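Local atomic coordinates of cyclic AMP receptor protein (Thermus thermophilus, PDB entry 4EV0), a protein that activates transcription from six promoters in a cAMP-dependent manner, acting as a homodimeric, sequence-specific DNA-binding regulator of the CRP/FNR superfamily. Residues P5-E14 against L112-L122. Residues are numbered along the deposited sequence; the frame is centred on the assembly and turned at random.
Sequences PLFHGLAPEE and LPLVAHNLAAL. With SO4 (sulfate ion), chain H.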
loop_
_atom_site.group_PDB
_atom_site.type_symbol
_atom_site.label_atom_id
_atom_site.label_comp_id
_atom_site.label_asym_id
_atom_site.label_seq_id
_atom_site.Cartn_x
_atom_site.Cartn_y
_atom_site.Cartn_z
ATOM N N PRO B 5 0.268 -16.980 14.189
ATOM C CA PRO B 5 0.966 -17.189 12.909
ATOM C C PRO B 5 2.487 -17.180 13.088
ATOM O O PRO B 5 3.208 -17.806 12.310
ATOM C CB PRO B 5 0.495 -16.005 12.045
ATOM C CG PRO B 5 -0.021 -14.987 13.011
ATOM C CD PRO B 5 -0.550 -15.752 14.194
ATOM N N LEU B 6 2.950 -16.493 14.133
ATOM C CA LEU B 6 4.364 -16.466 14.514
ATOM C C LEU B 6 4.914 -17.862 14.741
ATOM O O LEU B 6 6.113 -18.093 14.625
ATOM C CB LEU B 6 4.539 -15.655 15.799
ATOM C CG LEU B 6 5.981 -15.501 16.282
ATOM C CD1 LEU B 6 6.823 -14.772 15.236
ATOM C CD2 LEU B 6 6.062 -14.820 17.670
ATOM N N PHE B 7 4.014 -18.787 15.052
ATOM C CA PHE B 7 4.355 -20.151 15.432
ATOM C C PHE B 7 3.952 -21.191 14.393
ATOM O O PHE B 7 4.007 -22.397 14.654
ATOM C CB PHE B 7 3.677 -20.481 16.757
ATOM C CG PHE B 7 4.152 -19.636 17.899
ATOM C CD1 PHE B 7 5.485 -19.272 17.997
ATOM C CD2 PHE B 7 3.258 -19.191 18.877
ATOM C CE1 PHE B 7 5.925 -18.490 19.057
ATOM C CE2 PHE B 7 3.691 -18.409 19.945
ATOM C CZ PHE B 7 5.022 -18.057 20.042
ATOM N N HIS B 8 3.537 -20.720 13.222
ATOM C CA HIS B 8 3.163 -21.612 12.128
ATOM C C HIS B 8 4.310 -22.551 11.721
ATOM O O HIS B 8 5.440 -22.115 11.525
ATOM C CB HIS B 8 2.672 -20.789 10.928
ATOM C CG HIS B 8 2.043 -21.613 9.848
ATOM N ND1 HIS B 8 2.782 -22.278 8.891
ATOM C CD2 HIS B 8 0.744 -21.889 9.581
ATOM C CE1 HIS B 8 1.965 -22.928 8.081
ATOM N NE2 HIS B 8 0.723 -22.706 8.476
ATOM N N GLY B 9 4.018 -23.844 11.631
ATOM C CA GLY B 9 5.010 -24.822 11.217
ATOM C C GLY B 9 5.715 -25.545 12.346
ATOM O O GLY B 9 6.365 -26.579 12.119
ATOM N N LEU B 10 5.598 -25.014 13.563
ATOM C CA LEU B 10 6.299 -25.598 14.699
ATOM C C LEU B 10 5.497 -26.709 15.376
ATOM O O LEU B 10 4.286 -26.594 15.570
ATOM C CB LEU B 10 6.623 -24.523 15.734
ATOM C CG LEU B 10 7.406 -23.271 15.349
ATOM C CD1 LEU B 10 7.419 -22.355 16.588
ATOM C CD2 LEU B 10 8.819 -23.615 14.875
ATOM N N ALA B 11 6.188 -27.777 15.748
ATOM C CA ALA B 11 5.621 -28.803 16.619
ATOM C C ALA B 11 5.162 -28.212 17.980
ATOM O O ALA B 11 5.625 -27.140 18.381
ATOM C CB ALA B 11 6.642 -29.926 16.813
ATOM N N PRO B 12 4.226 -28.896 18.669
ATOM C CA PRO B 12 3.706 -28.449 19.977
ATOM C C PRO B 12 4.792 -28.158 21.014
ATOM O O PRO B 12 4.692 -27.159 21.735
ATOM C CB PRO B 12 2.858 -29.637 20.432
ATOM C CG PRO B 12 2.369 -30.241 19.141
ATOM C CD PRO B 12 3.517 -30.095 18.179
ATOM N N GLU B 13 5.802 -29.024 21.065
ATOM C CA GLU B 13 6.967 -28.874 21.950
ATOM C C GLU B 13 7.771 -27.624 21.584
ATOM O O GLU B 13 8.330 -26.948 22.461
ATOM C CB GLU B 13 7.899 -30.103 21.839
ATOM C CG GLU B 13 7.336 -31.422 22.362
ATOM C CD GLU B 13 6.432 -32.151 21.374
ATOM O OE1 GLU B 13 6.098 -31.592 20.304
ATOM O OE2 GLU B 13 6.041 -33.295 21.673
ATOM N N GLU B 14 7.824 -27.333 20.286
ATOM C CA GLU B 14 8.597 -26.213 19.761
ATOM C C GLU B 14 7.888 -24.891 20.053
ATOM O O GLU B 14 8.525 -23.868 20.278
ATOM C CB GLU B 14 8.863 -26.378 18.230
ATOM C CG GLU B 14 9.716 -27.603 17.855
ATOM C CD GLU B 14 10.085 -27.689 16.350
ATOM O OE1 GLU B 14 9.282 -27.268 15.474
ATOM O OE2 GLU B 14 11.193 -28.201 16.039
ATOM N N LEU B 112 15.183 -21.855 16.649
ATOM C CA LEU B 112 14.046 -22.017 15.727
ATOM C C LEU B 112 13.963 -20.956 14.620
ATOM O O LEU B 112 13.169 -20.015 14.727
ATOM C CB LEU B 112 12.714 -22.043 16.490
ATOM C CG LEU B 112 12.531 -23.178 17.498
ATOM C CD1 LEU B 112 11.201 -23.047 18.270
ATOM C CD2 LEU B 112 12.650 -24.529 16.788
ATOM N N PRO B 113 14.753 -21.127 13.547
ATOM C CA PRO B 113 14.822 -20.157 12.445
ATOM C C PRO B 113 13.438 -19.856 11.877
ATOM O O PRO B 113 13.172 -18.757 11.377
ATOM C CB PRO B 113 15.667 -20.887 11.384
ATOM C CG PRO B 113 16.419 -21.923 12.106
ATOM C CD PRO B 113 15.555 -22.334 13.275
ATOM N N LEU B 114 12.552 -20.841 11.965
ATOM C CA LEU B 114 11.213 -20.717 11.417
ATOM C C LEU B 114 10.434 -19.550 12.050
ATOM O O LEU B 114 9.419 -19.081 11.489
ATOM C CB LEU B 114 10.456 -22.036 11.578
ATOM C CG LEU B 114 9.277 -22.266 10.632
ATOM C CD1 LEU B 114 9.735 -22.206 9.158
ATOM C CD2 LEU B 114 8.571 -23.586 10.947
ATOM N N VAL B 115 10.911 -19.077 13.203
ATOM C CA VAL B 115 10.325 -17.900 13.842
ATOM C C VAL B 115 10.700 -16.639 13.083
ATOM O O VAL B 115 9.868 -15.764 12.875
ATOM C CB VAL B 115 10.773 -17.750 15.309
ATOM C CG1 VAL B 115 10.274 -16.428 15.881
ATOM C CG2 VAL B 115 10.273 -18.923 16.132
ATOM N N ALA B 116 11.959 -16.543 12.678
ATOM C CA ALA B 116 12.395 -15.410 11.883
ATOM C C ALA B 116 11.664 -15.405 10.546
ATOM O O ALA B 116 11.193 -14.360 10.100
ATOM C CB ALA B 116 13.898 -15.449 11.667
ATOM N N HIS B 117 11.569 -16.574 9.912
ATOM C CA HIS B 117 10.865 -16.692 8.641
ATOM C C HIS B 117 9.403 -16.311 8.775
ATOM O O HIS B 117 8.849 -15.650 7.895
ATOM C CB HIS B 117 10.942 -18.105 8.085
ATOM C CG HIS B 117 9.880 -18.401 7.070
ATOM N ND1 HIS B 117 10.031 -18.122 5.724
ATOM C CD2 HIS B 117 8.641 -18.934 7.207
ATOM C CE1 HIS B 117 8.937 -18.486 5.080
ATOM N NE2 HIS B 117 8.081 -18.985 5.956
ATOM N N ASN B 118 8.779 -16.722 9.879
ATOM C CA ASN B 118 7.377 -16.394 10.108
ATOM C C ASN B 118 7.144 -14.901 10.257
ATOM O O ASN B 118 6.093 -14.398 9.839
ATOM C CB ASN B 118 6.796 -17.175 11.285
ATOM C CG ASN B 118 6.427 -18.596 10.911
ATOM O OD1 ASN B 118 6.166 -18.899 9.745
ATOM N ND2 ASN B 118 6.417 -19.478 11.893
ATOM N N LEU B 119 8.106 -14.185 10.833
ATOM C CA LEU B 119 8.015 -12.726 10.902
ATOM C C LEU B 119 8.082 -12.144 9.491
ATOM O O LEU B 119 7.277 -11.280 9.125
ATOM C CB LEU B 119 9.130 -12.114 11.753
ATOM C CG LEU B 119 9.053 -12.184 13.286
ATOM C CD1 LEU B 119 10.403 -11.820 13.897
ATOM C CD2 LEU B 119 7.979 -11.272 13.824
ATOM N N ALA B 120 9.047 -12.619 8.709
ATOM C CA ALA B 120 9.181 -12.196 7.322
ATOM C C ALA B 120 7.855 -12.337 6.561
ATOM O O ALA B 120 7.415 -11.391 5.900
ATOM C CB ALA B 120 10.327 -12.979 6.611
ATOM N N ALA B 121 7.223 -13.507 6.696
ATOM C CA ALA B 121 5.970 -13.835 6.006
ATOM C C ALA B 121 4.819 -12.908 6.423
ATOM O O ALA B 121 3.984 -12.503 5.595
ATOM C CB ALA B 121 5.594 -15.298 6.249
ATOM N N LEU B 122 4.784 -12.588 7.713
ATOM C CA LEU B 122 3.761 -11.705 8.253
ATOM C C LEU B 122 3.893 -10.297 7.703
ATOM O O LEU B 122 2.897 -9.671 7.334
ATOM C CB LEU B 122 3.808 -11.696 9.788
ATOM C CG LEU B 122 3.069 -12.912 10.351
ATOM C CD1 LEU B 122 3.206 -13.038 11.874
ATOM C CD2 LEU B 122 1.591 -12.842 9.930
HETATM S S SO4 H . 12.612 -24.962 12.881
HETATM O O1 SO4 H . 13.684 -25.662 13.593
HETATM O O2 SO4 H . 12.834 -25.119 11.439
HETATM O O3 SO4 H . 11.312 -25.533 13.229
HETATM O O4 SO4 H . 12.650 -23.550 13.234
#
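P5 meets L122 at about a right angle: its CG lies 3.9 Å from L122 CD1, and CB is about as near to both methyls of that leucine, so the ring edge formed by CB and CG rests on the forked end. L6 starts out facing away from helix 114-135, yet with CG anti to the backbone N (chi1 -178°) its CD1 comes back against V115 and L119, 3.9 Å from V115 CG1; the L6 and L119 side chains extend alongside one another, and both also touch L73.

The polar centre is N118, whose single ND2 serves two backbone carbonyls. N118 ND2 lies 2.8 Å from H8 O in a nearly straight bond (N-H...O 168°), in the carbonyl plane and on a lone pair. The bond from N118 ND2 to L6 O is longer, 3.1 Å, with the nitrogen standing above that carbonyl plane. An alanine here would remove both N-H groups of the amide and is likely to leave the L6 and H8 carbonyls without their mates, freeing the turn to shift.

G9 occupies a type II turn from F7 to L10; its phi of 97° suits glycine, and a side chain would run into L114 CD2. L10 and L114 then pass with their ends headed contrary ways, L10 CD2 to L114 CD2 at 3.9 Å. At E14, the backbone O is 3.4 Å from L112 CD1, while OE1 accepts a bond from A11 N, the N-cap residue of helix 12-19. A sulfate, probably from the crystallisation liquor, accepts a bond from L114 N and another from R110 of the second subunit.

The N-terminal segment thus packs on the start of helix 114-135, where A116 packs on A116 of the second subunit; this is the long dimerisation helix characteristic of CRP-family regulators.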